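PDB 5G5G: putative xanthine dehydrogenase YAGS fad-binding subunit from Escherichia coli, which holds the pterin cytosine dinucleotide and molybdenum ion in the large subunit of a periplasmic enzyme that probably oxidises aldehydes. Local coordinates for residues I213-T218 / G244-R249; L206-Q211 / R249-L254; T218-T223 / E229-I234. One frame throughout, in Å; residues are numbered along the deposited sequence.

Contact 1. Residues I213-T218 / G244-R249; sequences IDWCRT and GKLFLR. With MOS (dioxothiomolybdenum(VI) ion), chain Z.
Trp215 and Cys216 of the helix that starts at Ile213 touch the irregular segment Gly244-Arg249. No hydrogen bond crosses between the two. The nearest CA atoms are those of Cys216 and Leu248, 5.6 Å apart.

The aromatic contacts come first. Trp215 has CG anti to its carbonyl carbon (chi1 -72°), which sets the six-membered ring of the indole beside Leu246 and Phe247. CE3 of Trp215 lies 3.5 Å from Leu246 O, which sits at the ring edge, near the ring plane. CZ3 of Trp215 lies 3.9 Å from Phe247 CE1 in an oblique approach. The two aromatic side chains lie side by side and point the same way. One face of the Phe247 ring is covered from within its own segment, by Leu246 CB over the ring centre. Lys94 adds a cation-pi contact to Trp215.

The other apolar contact is looser: Cys216 SG meets Leu248 CD1 at 4.1 Å. Leu248 also packs against Leu220 and Thr223 further along the same helix.

The last group is the contact with the dioxothiomolybdenum ion, made through its oxygen O1. The branched end of Leu246 abuts MOS O1, with CG, CD1 and CD2 each 3.5 Å away. This is an apolar contact beside a polar oxygen. Gln211 NE2 and Gly508 N are hydrogen-bonded to the ion.

The loop thus touches both the helix and the molybdenum group, with Leu246 in both contacts. This is part of the molybdenum pocket in the molybdopterin cofactor-binding domain of the xanthine dehydrogenase and aldehyde oxidase family.

Contact 2. Residues L206-Q211 / R249-L254; sequences LWTSNQ and RSDALL
Leu206 carries CG anti to its backbone N (chi1 -168°), and this brings CD2 up to Ala252. Asp251 has CG between its backbone N and carbonyl carbon (chi1 59°), and this places OD2 on the strand side, 4.0 Å from Thr208 OG1. The motif is a helix packed on a sheet face. Strand 203-208 belongs to a mixed seven-stranded sheet, and helix 250-262 lies over it. The short segments are nearly antiparallel, at 162°, with their axes 9.6 Å apart. Arg249 is the N-cap residue of the helix.

The apolar part is small. Leu206 CD2 lies 3.7 Å from Ala252 CB, and Leu206 CD1 lies 3.9 Å from Ala252 O. The alanine side chain is short, so the leucine methyls can come right up to the helix backbone. Leu206 also touches Leu220 of helix 213-224 and Ile233 of the neighbouring strand. It therefore touches both helices from the sheet.

The polar part is indirect. The side chains of Thr208 and Asp251 cross at about a right angle, too far apart for a direct bond. Ser195 of the adjacent strand joins them, since its OG is hydrogen-bonded to both. Ser195 gives both buried atoms a partner, and OD2 has a water besides.

That water lies between Ser209 and Asp251. Other acceptors nearby compete for its two protons, so the sharing is not settled. It is hydrogen-bonded to Asp251 OD2 at 2.7 Å and to Ser209 O at 3.0 Å.

Contact 3. Residues T218-T223 / E229-I234; sequences TDLAKT and ENVRII
Helix segment Thr218-Thr223 crosses strand 231-234 at 138°, with the axes 9.1 Å apart and the nearest CA atoms those of Ala221 and Val231. Leu220 and Ala221 point toward the strand, and Val231 and Ile233 point back at them. The contact is wholly apolar and buried.

Leu220 has CG anti to its backbone N (chi1 -178°), which lets CD2 reach Ile233 CD1 at 4.1 Å. The same Leu220 CD2 is 4.5 Å from Val231 CG1, so one methyl lies near both strand residues. The other branch of Val231 serves Ala221: Val231 CG2 lies 4.2 Å from Ala221 CB. The two methyls of the valine thus meet successive helix residues.

Arg232, between Val231 and Ile233, takes no part and forms a salt bridge with Asp497. Ile233 also packs on Ile213, Cys216 and Arg217, earlier in the helix.

Within the helix, Thr223 OG1 donates to Asp219 O at 2.7 Å, with a C=O...O angle of 149°. Thr223 N donates to the same oxygen from the opposite face of the carbonyl plane. Two bonds therefore hold Asp219 O, and the hydroxyl proton is used inside the helix.

The arrangement is that of a beta-alpha-beta unit. Strand 203-208, helix 213-224 and strand 231-234 follow in order, the two strands are parallel neighbours, and the helix covers them.

How the contacts relate
The three contacts form one continuous region. The centres of contact 1 and contact 2 are about 8 Å apart. Those of contact 1 and contact 3 are about 9 Å apart, and those of contact 2 and contact 3 about 10 Å. Contacts 1 and 3 share Thr218 of helix 213-224; contacts 1 and 2 share Arg249. Lys245 O is 2.9 Å from Gln211 N, a probable hydrogen bond. Contacts 2 and 3 meet in the sheet, where Thr208 N lies 2.8 Å from Ile234 O. Leu246 and Gln211 both line the molybdenum pocket. The side chain of Leu246 is about 6 Å from the pterin cytosine dinucleotide, that of Thr208 about 14 Å. Contact 3 packs on strand 231-234, outermost in the sheet within this chain.

Contact 1. Residues I213-T218 / G244-R249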
loop_
_atom_site.group_PDB
_atom_site.type_symbol
_atom_site.label_atom_id
_atom_site.label_comp_id
_atom_site.label_asym_id
_atom_site.label_seq_id
_atom_site.Cartn_x
_atom_site.Cartn_y
_atom_site.Cartn_z
ATOM N N ILE C 213 -12.276 -16.474 -9.462
ATOM C CA ILE C 213 -11.848 -17.876 -9.446
ATOM C C ILE C 213 -12.123 -18.471 -10.806
ATOM O O ILE C 213 -11.261 -19.157 -11.373
ATOM C CB ILE C 213 -12.580 -18.701 -8.367
ATOM C CG1 ILE C 213 -12.188 -18.251 -6.940
ATOM C CG2 ILE C 213 -12.355 -20.215 -8.522
ATOM C CD1 ILE C 213 -10.734 -18.595 -6.568
ATOM N N ASP C 214 -13.322 -18.211 -11.338
ATOM C CA ASP C 214 -13.667 -18.877 -12.616
ATOM C C ASP C 214 -12.835 -18.327 -13.782
ATOM O O ASP C 214 -12.405 -19.100 -14.644
ATOM C CB ASP C 214 -15.156 -18.771 -12.919
ATOM C CG ASP C 214 -15.572 -19.664 -14.069
ATOM O OD1 ASP C 214 -15.400 -20.899 -14.016
ATOM O OD2 ASP C 214 -16.152 -19.097 -15.006
ATOM N N TRP C 215 -12.589 -17.017 -13.817
ATOM C CA TRP C 215 -11.771 -16.419 -14.882
ATOM C C TRP C 215 -10.369 -16.988 -14.779
ATOM O O TRP C 215 -9.745 -17.283 -15.797
ATOM C CB TRP C 215 -11.632 -14.917 -14.720
ATOM C CG TRP C 215 -12.886 -14.128 -15.019
ATOM C CD1 TRP C 215 -14.094 -14.597 -15.459
ATOM C CD2 TRP C 215 -12.989 -12.718 -14.932
ATOM N NE1 TRP C 215 -14.987 -13.517 -15.594
ATOM C CE2 TRP C 215 -14.302 -12.355 -15.321
ATOM C CE3 TRP C 215 -12.096 -11.715 -14.550
ATOM C CZ2 TRP C 215 -14.721 -11.017 -15.372
ATOM C CZ3 TRP C 215 -12.514 -10.388 -14.605
ATOM C CH2 TRP C 215 -13.828 -10.058 -14.969
ATOM N N CYS C 216 -9.868 -17.095 -13.551
ATOM C CA CYS C 216 -8.501 -17.692 -13.337
ATOM C C CYS C 216 -8.422 -19.073 -13.936
ATOM O O CYS C 216 -7.486 -19.412 -14.681
ATOM C CB CYS C 216 -8.183 -17.734 -11.842
ATOM S SG CYS C 216 -6.526 -18.355 -11.420
ATOM N N ARG C 217 -9.392 -19.907 -13.607
ATOM C CA ARG C 217 -9.395 -21.269 -14.090
ATOM C C ARG C 217 -9.391 -21.347 -15.635
ATOM O O ARG C 217 -8.589 -22.074 -16.268
ATOM C CB ARG C 217 -10.604 -21.987 -13.537
ATOM C CG ARG C 217 -10.579 -23.482 -13.713
ATOM C CD ARG C 217 -11.920 -24.006 -13.312
ATOM N NE ARG C 217 -12.111 -25.377 -13.675
ATOM C CZ ARG C 217 -13.291 -25.965 -13.792
ATOM N NH1 ARG C 217 -14.413 -25.275 -13.607
ATOM N NH2 ARG C 217 -13.340 -27.247 -14.130
ATOM N N THR C 218 -10.278 -20.568 -16.248
ATOM C CA THR C 218 -10.396 -20.579 -17.695
ATOM C C THR C 218 -9.127 -20.056 -18.366
ATOM O O THR C 218 -8.653 -20.643 -19.337
ATOM C CB THR C 218 -11.589 -19.752 -18.150
ATOM O OG1 THR C 218 -12.756 -20.380 -17.640
ATOM C CG2 THR C 218 -11.661 -19.686 -19.653
ATOM N N GLY C 244 -5.962 -5.421 -8.943
ATOM C CA GLY C 244 -4.690 -6.003 -9.313
ATOM C C GLY C 244 -4.636 -7.504 -9.356
ATOM O O GLY C 244 -3.647 -8.112 -9.834
ATOM N N LYS C 245 -5.652 -8.139 -8.805
ATOM C CA LYS C 245 -5.757 -9.581 -8.802
ATOM C C LYS C 245 -7.026 -10.063 -9.459
ATOM O O LYS C 245 -7.427 -11.185 -9.267
ATOM C CB LYS C 245 -5.630 -10.111 -7.360
ATOM C CG LYS C 245 -4.217 -9.916 -6.803
ATOM C CD LYS C 245 -4.141 -10.327 -5.359
ATOM C CE LYS C 245 -2.813 -9.917 -4.710
ATOM N NZ LYS C 245 -2.721 -10.260 -3.254
ATOM N N LEU C 246 -7.616 -9.252 -10.331
ATOM C CA LEU C 246 -8.695 -9.710 -11.174
ATOM C C LEU C 246 -8.312 -10.740 -12.177
ATOM O O LEU C 246 -9.166 -11.496 -12.608
ATOM C CB LEU C 246 -9.293 -8.551 -12.007
ATOM C CG LEU C 246 -10.131 -7.547 -11.246
ATOM C CD1 LEU C 246 -10.284 -6.297 -12.070
ATOM C CD2 LEU C 246 -11.464 -8.155 -10.877
ATOM N N PHE C 247 -7.042 -10.722 -12.632
ATOM C CA PHE C 247 -6.626 -11.507 -13.750
ATOM C C PHE C 247 -5.473 -12.442 -13.388
ATOM O O PHE C 247 -4.691 -12.201 -12.457
ATOM C CB PHE C 247 -6.163 -10.558 -14.859
ATOM C CG PHE C 247 -7.071 -9.381 -15.051
ATOM C CD1 PHE C 247 -8.375 -9.580 -15.413
ATOM C CD2 PHE C 247 -6.608 -8.071 -14.820
ATOM C CE1 PHE C 247 -9.241 -8.497 -15.584
ATOM C CE2 PHE C 247 -7.477 -7.000 -14.983
ATOM C CZ PHE C 247 -8.783 -7.213 -15.356
ATOM N N LEU C 248 -5.303 -13.453 -14.192
ATOM C CA LEU C 248 -4.074 -14.280 -14.155
ATOM C C LEU C 248 -2.795 -13.439 -14.280
ATOM O O LEU C 248 -2.662 -12.632 -15.236
ATOM C CB LEU C 248 -4.128 -15.268 -15.310
ATOM C CG LEU C 248 -3.154 -16.443 -15.220
ATOM C CD1 LEU C 248 -3.670 -17.376 -14.135
ATOM C CD2 LEU C 248 -3.121 -17.110 -16.571
ATOM N N ARG C 249 -1.835 -13.658 -13.354
ATOM C CA ARG C 249 -0.539 -12.993 -13.412
ATOM C C ARG C 249 0.611 -14.053 -13.503
ATOM O O ARG C 249 0.363 -15.261 -13.484
ATOM C CB ARG C 249 -0.374 -12.115 -12.185
ATOM C CG ARG C 249 -1.460 -11.053 -12.028
ATOM C CD ARG C 249 -0.963 -9.613 -12.297
ATOM N NE ARG C 249 -0.526 -9.465 -13.659
ATOM C CZ ARG C 249 -1.304 -9.189 -14.705
ATOM N NH1 ARG C 249 -2.612 -9.007 -14.557
ATOM N NH2 ARG C 249 -0.776 -9.107 -15.911
HETATM MO MO MOS Z . -12.242 -3.656 -8.765
HETATM S S MOS Z . -10.884 -2.401 -10.162
HETATM O O1 MOS Z . -11.351 -5.193 -8.968
HETATM O O2 MOS Z . -13.450 -3.588 -10.475
#

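Contact 2. Residues L206-Q211 / R249-L254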
loop_
_atom_site.group_PDB
_atom_site.type_symbol
_atom_site.label_atom_id
_atom_site.label_comp_id
_atom_site.label_asym_id
_atom_site.label_seq_id
_atom_site.Cartn_x
_atom_site.Cartn_y
_atom_site.Cartn_z
ATOM N N LEU C 206 -4.073 -25.334 -8.232
ATOM C CA LEU C 206 -3.346 -24.085 -8.017
ATOM C C LEU C 206 -3.965 -23.385 -6.826
ATOM O O LEU C 206 -5.159 -23.018 -6.866
ATOM C CB LEU C 206 -3.422 -23.173 -9.243
ATOM C CG LEU C 206 -2.435 -21.997 -9.182
ATOM C CD1 LEU C 206 -1.050 -22.413 -9.708
ATOM C CD2 LEU C 206 -2.911 -20.787 -9.938
ATOM N N TRP C 207 -3.165 -23.174 -5.797
ATOM C CA TRP C 207 -3.516 -22.308 -4.689
ATOM C C TRP C 207 -2.966 -20.953 -5.078
ATOM O O TRP C 207 -1.788 -20.814 -5.476
ATOM C CB TRP C 207 -2.839 -22.765 -3.418
ATOM C CG TRP C 207 -3.377 -24.070 -2.852
ATOM C CD1 TRP C 207 -4.251 -24.204 -1.831
ATOM C CD2 TRP C 207 -3.067 -25.410 -3.280
ATOM N NE1 TRP C 207 -4.499 -25.541 -1.566
ATOM C CE2 TRP C 207 -3.777 -26.303 -2.436
ATOM C CE3 TRP C 207 -2.203 -25.957 -4.259
ATOM C CZ2 TRP C 207 -3.680 -27.714 -2.556
ATOM C CZ3 TRP C 207 -2.164 -27.340 -4.411
ATOM C CH2 TRP C 207 -2.867 -28.214 -3.559
ATOM N N THR C 208 -3.791 -19.923 -4.982
ATOM C CA THR C 208 -3.370 -18.642 -5.527
ATOM C C THR C 208 -4.048 -17.500 -4.785
ATOM O O THR C 208 -4.787 -17.731 -3.806
ATOM C CB THR C 208 -3.674 -18.602 -7.070
ATOM O OG1 THR C 208 -3.039 -17.477 -7.710
ATOM C CG2 THR C 208 -5.165 -18.568 -7.303
ATOM N N SER C 209 -3.760 -16.274 -5.248
ATOM C CA SER C 209 -4.312 -15.048 -4.696
ATOM C C SER C 209 -5.015 -14.353 -5.880
ATOM O O SER C 209 -4.356 -13.811 -6.752
ATOM C CB SER C 209 -3.190 -14.175 -4.090
ATOM O OG SER C 209 -3.736 -13.064 -3.392
ATOM N N ASN C 210 -6.342 -14.535 -5.978
ATOM C CA ASN C 210 -7.062 -14.126 -7.167
ATOM C C ASN C 210 -8.497 -13.753 -6.776
ATOM O O ASN C 210 -9.125 -14.485 -6.034
ATOM C CB ASN C 210 -7.013 -15.231 -8.223
ATOM C CG ASN C 210 -7.430 -14.741 -9.599
ATOM O OD1 ASN C 210 -8.566 -14.342 -9.792
ATOM N ND2 ASN C 210 -6.500 -14.705 -10.546
ATOM N N GLN C 211 -9.000 -12.653 -7.338
ATOM C CA GLN C 211 -10.328 -12.132 -7.055
ATOM C C GLN C 211 -11.438 -12.901 -7.812
ATOM O O GLN C 211 -12.623 -12.794 -7.425
ATOM C CB GLN C 211 -10.405 -10.660 -7.479
ATOM C CG GLN C 211 -9.455 -9.712 -6.737
ATOM C CD GLN C 211 -9.424 -8.281 -7.224
ATOM O OE1 GLN C 211 -8.366 -7.654 -7.348
ATOM N NE2 GLN C 211 -10.609 -7.750 -7.528
ATOM N N ARG C 249 -1.835 -13.658 -13.354
ATOM C CA ARG C 249 -0.539 -12.993 -13.412
ATOM C C ARG C 249 0.611 -14.053 -13.503
ATOM O O ARG C 249 0.363 -15.261 -13.484
ATOM C CB ARG C 249 -0.374 -12.115 -12.185
ATOM C CG ARG C 249 -1.460 -11.053 -12.028
ATOM C CD ARG C 249 -0.963 -9.613 -12.297
ATOM N NE ARG C 249 -0.526 -9.465 -13.659
ATOM C CZ ARG C 249 -1.304 -9.189 -14.705
ATOM N NH1 ARG C 249 -2.612 -9.007 -14.557
ATOM N NH2 ARG C 249 -0.776 -9.107 -15.911
ATOM N N SER C 250 1.845 -13.557 -13.618
ATOM C CA SER C 250 3.005 -14.380 -13.932
ATOM C C SER C 250 3.259 -15.457 -12.854
ATOM O O SER C 250 3.792 -16.528 -13.161
ATOM C CB SER C 250 4.230 -13.498 -14.117
ATOM O OG SER C 250 4.517 -12.736 -12.946
ATOM N N ASP C 251 2.923 -15.146 -11.594
ATOM C CA ASP C 251 3.136 -16.145 -10.503
ATOM C C ASP C 251 2.399 -17.490 -10.752
ATOM O O ASP C 251 2.926 -18.576 -10.486
ATOM C CB ASP C 251 2.707 -15.592 -9.144
ATOM C CG ASP C 251 1.222 -15.188 -9.111
ATOM O OD1 ASP C 251 0.812 -14.405 -10.001
ATOM O OD2 ASP C 251 0.477 -15.683 -8.212
ATOM N N ALA C 252 1.143 -17.386 -11.151
ATOM C CA ALA C 252 0.274 -18.524 -11.393
ATOM C C ALA C 252 0.763 -19.353 -12.589
ATOM O O ALA C 252 0.866 -20.585 -12.523
ATOM C CB ALA C 252 -1.133 -18.008 -11.621
ATOM N N LEU C 253 0.987 -18.687 -13.711
ATOM C CA LEU C 253 1.502 -19.352 -14.872
ATOM C C LEU C 253 2.821 -20.045 -14.566
ATOM O O LEU C 253 2.990 -21.241 -14.862
ATOM C CB LEU C 253 1.686 -18.400 -16.042
ATOM C CG LEU C 253 2.274 -19.086 -17.277
ATOM C CD1 LEU C 253 1.412 -20.225 -17.770
ATOM C CD2 LEU C 253 2.489 -18.100 -18.399
ATOM N N LEU C 254 3.744 -19.312 -13.947
ATOM C CA LEU C 254 5.101 -19.877 -13.776
ATOM C C LEU C 254 5.076 -21.003 -12.757
ATOM O O LEU C 254 5.782 -22.034 -12.941
ATOM C CB LEU C 254 6.110 -18.793 -13.438
ATOM C CG LEU C 254 6.433 -17.958 -14.701
ATOM C CD1 LEU C 254 7.150 -16.719 -14.290
ATOM C CD2 LEU C 254 7.332 -18.679 -15.660
HETATM O O HOH W 1 -1.432 -14.123 -7.098
#

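Contact 3. Residues T218-T223 / E229-I234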
loop_
_atom_site.group_PDB
_atom_site.type_symbol
_atom_site.label_atom_id
_atom_site.label_comp_id
_atom_site.label_asym_id
_atom_site.label_seq_id
_atom_site.Cartn_x
_atom_site.Cartn_y
_atom_site.Cartn_z
ATOM N N THR C 218 -10.278 -20.568 -16.248
ATOM C CA THR C 218 -10.396 -20.579 -17.695
ATOM C C THR C 218 -9.127 -20.056 -18.366
ATOM O O THR C 218 -8.653 -20.643 -19.337
ATOM C CB THR C 218 -11.589 -19.752 -18.150
ATOM O OG1 THR C 218 -12.756 -20.380 -17.640
ATOM C CG2 THR C 218 -11.661 -19.686 -19.653
ATOM N N ASP C 219 -8.625 -18.942 -17.848
ATOM C CA ASP C 219 -7.470 -18.257 -18.439
ATOM C C ASP C 219 -6.225 -19.078 -18.246
ATOM O O ASP C 219 -5.368 -19.120 -19.156
ATOM C CB ASP C 219 -7.316 -16.841 -17.896
ATOM C CG ASP C 219 -8.476 -15.929 -18.344
ATOM O OD1 ASP C 219 -9.210 -16.354 -19.259
ATOM O OD2 ASP C 219 -8.680 -14.814 -17.824
ATOM N N LEU C 220 -6.094 -19.703 -17.087
ATOM C CA LEU C 220 -4.865 -20.542 -16.854
ATOM C C LEU C 220 -4.894 -21.755 -17.793
ATOM O O LEU C 220 -3.885 -22.117 -18.418
ATOM C CB LEU C 220 -4.774 -21.010 -15.413
ATOM C CG LEU C 220 -3.532 -21.827 -15.061
ATOM C CD1 LEU C 220 -2.259 -21.125 -15.489
ATOM C CD2 LEU C 220 -3.502 -22.130 -13.579
ATOM N N ALA C 221 -6.070 -22.388 -17.873
ATOM C CA ALA C 221 -6.234 -23.514 -18.792
ATOM C C ALA C 221 -5.943 -23.119 -20.232
ATOM O O ALA C 221 -5.251 -23.845 -20.929
ATOM C CB ALA C 221 -7.612 -24.160 -18.656
ATOM N N LYS C 222 -6.437 -21.967 -20.695
ATOM C CA LYS C 222 -6.169 -21.556 -22.076
ATOM C C LYS C 222 -4.689 -21.270 -22.317
ATOM O O LYS C 222 -4.159 -21.525 -23.403
ATOM C CB LYS C 222 -6.984 -20.310 -22.424
ATOM C CG LYS C 222 -6.873 -19.858 -23.864
ATOM C CD LYS C 222 -7.893 -18.753 -24.157
ATOM C CE LYS C 222 -7.593 -17.952 -25.444
ATOM N NZ LYS C 222 -8.104 -18.451 -26.739
ATOM N N THR C 223 -4.040 -20.667 -21.331
ATOM C CA THR C 223 -2.630 -20.334 -21.448
ATOM C C THR C 223 -1.771 -21.601 -21.506
ATOM O O THR C 223 -0.847 -21.741 -22.350
ATOM C CB THR C 223 -2.174 -19.437 -20.270
ATOM O OG1 THR C 223 -3.014 -18.271 -20.161
ATOM C CG2 THR C 223 -0.763 -18.982 -20.487
ATOM N N GLU C 229 -11.389 -28.549 -17.396
ATOM C CA GLU C 229 -11.847 -29.512 -16.418
ATOM C C GLU C 229 -10.715 -30.115 -15.597
ATOM O O GLU C 229 -10.967 -30.673 -14.550
ATOM C CB GLU C 229 -12.714 -30.665 -17.045
ATOM C CG GLU C 229 -12.537 -30.986 -18.538
ATOM C CD GLU C 229 -13.096 -29.901 -19.494
ATOM O OE1 GLU C 229 -14.294 -29.527 -19.385
ATOM O OE2 GLU C 229 -12.351 -29.415 -20.383
ATOM N N ASN C 230 -9.491 -30.019 -16.091
ATOM C CA ASN C 230 -8.324 -30.570 -15.419
ATOM C C ASN C 230 -7.644 -29.596 -14.439
ATOM O O ASN C 230 -6.595 -29.902 -13.913
ATOM C CB ASN C 230 -7.346 -31.055 -16.479
ATOM C CG ASN C 230 -7.818 -32.342 -17.143
ATOM O OD1 ASN C 230 -8.830 -32.893 -16.766
ATOM N ND2 ASN C 230 -7.055 -32.841 -18.093
ATOM N N VAL C 231 -8.278 -28.456 -14.180
ATOM C CA VAL C 231 -7.694 -27.371 -13.351
ATOM C C VAL C 231 -8.635 -27.055 -12.199
ATOM O O VAL C 231 -9.851 -26.861 -12.410
ATOM C CB VAL C 231 -7.488 -26.093 -14.151
ATOM C CG1 VAL C 231 -6.974 -24.947 -13.241
ATOM C CG2 VAL C 231 -6.508 -26.360 -15.287
ATOM N N ARG C 232 -8.066 -26.964 -11.001
ATOM C CA ARG C 232 -8.778 -26.594 -9.821
ATOM C C ARG C 232 -8.018 -25.380 -9.260
ATOM O O ARG C 232 -6.807 -25.421 -9.110
ATOM C CB ARG C 232 -8.871 -27.692 -8.770
ATOM C CG ARG C 232 -9.616 -27.288 -7.492
ATOM C CD ARG C 232 -9.791 -28.450 -6.540
ATOM N NE ARG C 232 -10.385 -28.074 -5.254
ATOM C CZ ARG C 232 -10.537 -28.892 -4.224
ATOM N NH1 ARG C 232 -10.085 -30.159 -4.238
ATOM N NH2 ARG C 232 -11.114 -28.472 -3.125
ATOM N N ILE C 233 -8.766 -24.313 -8.969
ATOM C CA ILE C 233 -8.200 -23.097 -8.407
ATOM C C ILE C 233 -8.723 -22.928 -6.968
ATOM O O ILE C 233 -9.949 -23.052 -6.722
ATOM C CB ILE C 233 -8.622 -21.867 -9.274
ATOM C CG1 ILE C 233 -8.203 -21.985 -10.747
ATOM C CG2 ILE C 233 -8.132 -20.579 -8.657
ATOM C CD1 ILE C 233 -6.714 -22.159 -10.977
ATOM N N ILE C 234 -7.831 -22.520 -6.052
ATOM C CA ILE C 234 -8.129 -22.367 -4.636
ATOM C C ILE C 234 -7.580 -21.030 -4.136
ATOM O O ILE C 234 -6.419 -20.760 -4.313
ATOM C CB ILE C 234 -7.496 -23.546 -3.823
ATOM C CG1 ILE C 234 -8.074 -24.854 -4.343
ATOM C CG2 ILE C 234 -7.700 -23.344 -2.349
ATOM C CD1 ILE C 234 -7.455 -26.094 -3.753
#